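Local coordinates for putative lipoprotein (Bacteroides fragilis, PDB 3QNK) that probably serves as an outer-membrane SusD-like lipoprotein that helps capture glycans at the cell surface for uptake, at residues A3-D6 and S12-S15; D342-D347 and V476-F481. All blocks are in the same frame, centred on the assembly; numbering follows the deposited sequence.

Contact 1: A3-D6 and S12-S15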
# COMPACT_ATOMS: atom_id res chain seq x y z
N ALA B 3 -3.77 0.20 -11.06
CA ALA B 3 -4.69 0.05 -12.17
C ALA B 3 -4.33 -1.17 -13.05
O ALA B 3 -3.15 -1.49 -13.19
CB ALA B 3 -4.67 1.31 -13.02
N PRO B 4 -5.34 -1.82 -13.69
CA PRO B 4 -5.03 -2.91 -14.64
C PRO B 4 -4.20 -2.38 -15.81
O PRO B 4 -4.35 -1.22 -16.19
CB PRO B 4 -6.42 -3.38 -15.09
CG PRO B 4 -7.36 -2.89 -14.05
CD PRO B 4 -6.79 -1.58 -13.64
N LEU B 5 -3.32 -3.23 -16.37
CA LEU B 5 -2.39 -2.87 -17.45
C LEU B 5 -3.04 -2.17 -18.64
O LEU B 5 -2.44 -1.24 -19.17
CB LEU B 5 -1.62 -4.12 -17.94
CG LEU B 5 -0.36 -3.85 -18.76
CD1 LEU B 5 0.83 -3.57 -17.85
CD2 LEU B 5 -0.07 -4.98 -19.69
N ASP B 6 -4.26 -2.59 -19.05
CA ASP B 6 -4.96 -2.03 -20.21
C ASP B 6 -5.27 -0.51 -20.08
O ASP B 6 -5.45 0.15 -21.11
CB ASP B 6 -6.24 -2.83 -20.55
CG ASP B 6 -7.39 -2.76 -19.56
OD1 ASP B 6 -7.13 -2.62 -18.35
OD2 ASP B 6 -8.57 -2.91 -20.01
N SER B 12 -7.56 -0.47 -28.14
CA SER B 12 -7.23 -1.58 -29.06
C SER B 12 -6.25 -2.55 -28.39
O SER B 12 -5.53 -3.27 -29.09
CB SER B 12 -6.64 -1.04 -30.37
N PHE B 13 -6.25 -2.61 -27.05
CA PHE B 13 -5.34 -3.44 -26.25
C PHE B 13 -5.69 -4.92 -26.27
O PHE B 13 -4.79 -5.75 -26.37
CB PHE B 13 -5.35 -2.94 -24.79
CG PHE B 13 -4.64 -3.80 -23.77
CD1 PHE B 13 -5.24 -4.95 -23.26
CD2 PHE B 13 -3.40 -3.42 -23.26
CE1 PHE B 13 -4.58 -5.73 -22.30
CE2 PHE B 13 -2.77 -4.19 -22.28
CZ PHE B 13 -3.36 -5.33 -21.82
N TRP B 14 -6.99 -5.25 -26.08
CA TRP B 14 -7.44 -6.64 -25.95
C TRP B 14 -7.41 -7.39 -27.28
O TRP B 14 -7.57 -8.61 -27.29
CB TRP B 14 -8.81 -6.72 -25.27
CG TRP B 14 -8.71 -6.34 -23.82
CD1 TRP B 14 -8.93 -5.11 -23.28
CD2 TRP B 14 -8.17 -7.15 -22.77
NE1 TRP B 14 -8.60 -5.11 -21.95
CE2 TRP B 14 -8.14 -6.35 -21.60
CE3 TRP B 14 -7.74 -8.49 -22.69
CZ2 TRP B 14 -7.75 -6.86 -20.36
CZ3 TRP B 14 -7.33 -8.98 -21.46
CH2 TRP B 14 -7.34 -8.17 -20.31
N SER B 15 -7.11 -6.69 -28.37
CA SER B 15 -6.98 -7.30 -29.68
C SER B 15 -5.54 -7.83 -29.84
O SER B 15 -5.36 -8.95 -30.32
CB SER B 15 -7.33 -6.30 -30.78
OG SER B 15 -6.57 -5.11 -30.65

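Contact 2: D342-D347 and V476-F481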
# COMPACT_ATOMS: atom_id res chain seq x y z
N ASP B 342 29.06 -19.40 15.11
CA ASP B 342 29.44 -19.39 16.52
C ASP B 342 28.40 -18.61 17.33
O ASP B 342 28.26 -17.39 17.17
CB ASP B 342 30.85 -18.77 16.69
CG ASP B 342 31.46 -18.72 18.09
OD1 ASP B 342 30.72 -18.96 19.07
OD2 ASP B 342 32.67 -18.40 18.20
N ARG B 343 27.69 -19.33 18.20
CA ARG B 343 26.65 -18.73 19.05
C ARG B 343 27.20 -18.24 20.37
O ARG B 343 26.48 -17.52 21.08
CB ARG B 343 25.52 -19.73 19.31
CG ARG B 343 24.85 -20.23 18.06
CD ARG B 343 24.25 -19.16 17.18
NE ARG B 343 23.49 -19.80 16.12
CZ ARG B 343 22.83 -19.16 15.16
NH1 ARG B 343 22.83 -17.84 15.12
NH2 ARG B 343 22.16 -19.84 14.25
N TYR B 344 28.46 -18.63 20.71
CA TYR B 344 29.12 -18.23 21.94
C TYR B 344 29.73 -16.83 21.80
O TYR B 344 29.44 -15.96 22.61
CB TYR B 344 30.20 -19.25 22.38
CG TYR B 344 30.98 -18.81 23.60
CD1 TYR B 344 30.34 -18.38 24.75
CD2 TYR B 344 32.37 -18.81 23.59
CE1 TYR B 344 31.05 -17.94 25.86
CE2 TYR B 344 33.10 -18.36 24.69
CZ TYR B 344 32.43 -17.93 25.83
OH TYR B 344 33.12 -17.53 26.96
N LEU B 345 30.54 -16.61 20.76
CA LEU B 345 31.22 -15.32 20.58
C LEU B 345 30.64 -14.41 19.52
O LEU B 345 30.75 -13.20 19.66
CB LEU B 345 32.70 -15.54 20.21
CG LEU B 345 33.57 -16.25 21.25
CD1 LEU B 345 34.90 -16.65 20.66
CD2 LEU B 345 33.79 -15.40 22.48
N MSE B 346 30.12 -14.98 18.42
CA MSE B 346 29.68 -14.26 17.24
C MSE B 346 28.18 -13.91 17.25
O MSE B 346 27.85 -12.82 17.67
CB MSE B 346 30.06 -15.08 15.99
CG MSE B 346 31.58 -15.26 15.79
SE MSE B 346 32.49 -13.61 15.30
CE MSE B 346 31.75 -13.44 13.55
N ASP B 347 27.29 -14.80 16.72
CA ASP B 347 25.84 -14.56 16.61
C ASP B 347 25.14 -14.93 17.90
O ASP B 347 24.66 -16.06 18.08
CB ASP B 347 25.23 -15.31 15.43
CG ASP B 347 23.98 -14.66 14.93
OD1 ASP B 347 24.09 -13.68 14.17
OD2 ASP B 347 22.88 -15.12 15.30
N VAL B 476 27.36 -20.61 26.86
CA VAL B 476 28.12 -20.10 28.01
C VAL B 476 29.63 -20.40 27.81
O VAL B 476 30.47 -19.88 28.54
CB VAL B 476 27.58 -20.63 29.37
CG1 VAL B 476 26.14 -20.17 29.58
CG2 VAL B 476 27.69 -22.14 29.48
N SER B 477 29.96 -21.20 26.78
CA SER B 477 31.33 -21.54 26.43
C SER B 477 31.33 -21.98 24.97
O SER B 477 30.25 -22.15 24.44
CB SER B 477 31.87 -22.64 27.35
OG SER B 477 31.55 -23.92 26.86
N PRO B 478 32.49 -22.22 24.31
CA PRO B 478 32.45 -22.69 22.91
C PRO B 478 31.76 -24.04 22.73
O PRO B 478 31.39 -24.39 21.61
CB PRO B 478 33.93 -22.83 22.54
CG PRO B 478 34.63 -21.96 23.45
CD PRO B 478 33.89 -22.04 24.75
N THR B 479 31.60 -24.80 23.82
CA THR B 479 31.08 -26.17 23.80
C THR B 479 29.78 -26.34 24.64
O THR B 479 29.05 -27.31 24.42
CB THR B 479 32.22 -27.08 24.29
OG1 THR B 479 31.91 -28.45 24.06
CG2 THR B 479 32.60 -26.87 25.75
N GLU B 480 29.47 -25.40 25.55
CA GLU B 480 28.34 -25.52 26.46
C GLU B 480 27.30 -24.45 26.31
O GLU B 480 27.63 -23.28 26.07
CB GLU B 480 28.81 -25.49 27.91
CG GLU B 480 29.79 -26.57 28.27
CD GLU B 480 30.73 -26.15 29.38
OE1 GLU B 480 31.41 -25.12 29.22
OE2 GLU B 480 30.77 -26.85 30.42
N PHE B 481 26.05 -24.85 26.62
CA PHE B 481 24.85 -24.04 26.53
C PHE B 481 23.86 -24.36 27.65
O PHE B 481 23.94 -25.41 28.29
CB PHE B 481 24.17 -24.25 25.16
CG PHE B 481 23.58 -25.61 24.95
CD1 PHE B 481 24.35 -26.66 24.47
CD2 PHE B 481 22.24 -25.86 25.24
CE1 PHE B 481 23.81 -27.95 24.32
CE2 PHE B 481 21.70 -27.14 25.08
CZ PHE B 481 22.48 -28.17 24.62

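Contact 1: A3-D6 and S12-S15
Asp6 meets two aromatic rings at once, laying its methylene over Phe13 and offering a carboxylate oxygen to Trp14. CB of Asp6 sits 3.6 Å from the centroid of the Phe13 ring and almost along the ring normal, a CH-pi contact nearly centred on the face. The carboxylate turns away from that ring: with CG lodged between the backbone N and the carbonyl carbon (chi1 68°), it swings round to the indole. Trp14 NE1 donates to Asp6 OD2 across 2.9 Å, and the N-H points nearly straight at the oxygen, at 171°. The acceptor lies close to the indole plane, but the donor comes in from above the carboxylate plane, and the two planes stand 76° apart. The bond thus uses the indole edge, while one face of that same indole carries Phe13 CD1, toward its rim.

Leu5 reaches Phe13 from another direction. Its CD2 lies in the plane of the ring, 3.8 Å from Phe13 CE2, so Phe13 has Asp6 over a face and Leu5 at an edge. CG of Phe13 runs anti to its backbone N, which carries the ring back toward the 3-10 turn of Leu5 and Asp6. Asp6 OD1 has a further, weak and long ion pair with Arg89 of helix 76-93, while Leu5 also packs on Leu5 of the second subunit. The Trp14 ring also meets the ring of Tyr23 of helix 17-29.

The whole is a closed N-terminal loop, its two ends joined by an aspartate-indole bond and a small apolar cluster. It precedes helix 17-29 at the start of the alpha-alpha superhelix of a SusD-like protein, whose N-terminal part belongs to the TPR clan.

Contact 2: D342-D347 and V476-F481
Tyr344, from the loop after strand 339-340, lays one face of its ring across the backbone of the turn at Val476, Ser477 and Pro478, and it gives by far the largest share of the buried surface. That turn joins antiparallel strands 469-475 and 480-488 into a beta hairpin. Ser477 CA lies over the centre of the ring, 3.6 Å above its plane. From there the turn follows the ring: Tyr344 CG is 3.5 Å from Ser477 C, and Tyr344 CD2 is the same distance from Pro478 N. With CG anti to its own backbone N (chi1 175°), the tyrosine sends its ring out from the 342-347 loop to cover these peptides.

Pro478 is the second contributor. The two side chains run side by side in the same direction, with Pro478 CD 3.8 Å from Tyr344 CD2. Val476 comes next, and it works through its backbone: the carbonyl O is 3.4 Å from Tyr344 CE1, while the valine CB points away from the loop.

Both partners are shaped by local bonds. Asp342 OD1 makes an Asx turn to Tyr344 N and an Asx motif to Leu345 N, which probably steady the base of the tyrosine. On the facing side Ser477 OG makes an ST turn to Thr479 N and an ST motif to Glu480 N, and donates to the anti lone pair of Glu480 OE1 at 2.7 Å. His326 bridges the two segments, its ND1 paired with Arg343 N and its NE2 with Pro478 O.

The direct contact is therefore van der Waals in kind, an aromatic face against peptide atoms and a proline ring; the His326 bridge and the local turns probably help to set its geometry.

Overall arrangement
Contact 1 and contact 2 lie on opposite sides of the chain's centre, their own centres 58 Å apart and their nearest atoms about 40 Å apart, so neither touches the other. Along the sequence they come in series: 3-6 with 12-15 closes a loop across five residues near the N-terminus, whereas 342-347 with 476-481 brings together pieces 129 residues apart. Contact 1 belongs to the N-terminal starch-binding-associated part, contact 2 to the SusD part. Contact 1 packs against helices and reaches the second subunit through Leu5; contact 2 is a surface contact at the turn of a beta hairpin, touched by no other chain of the assembly.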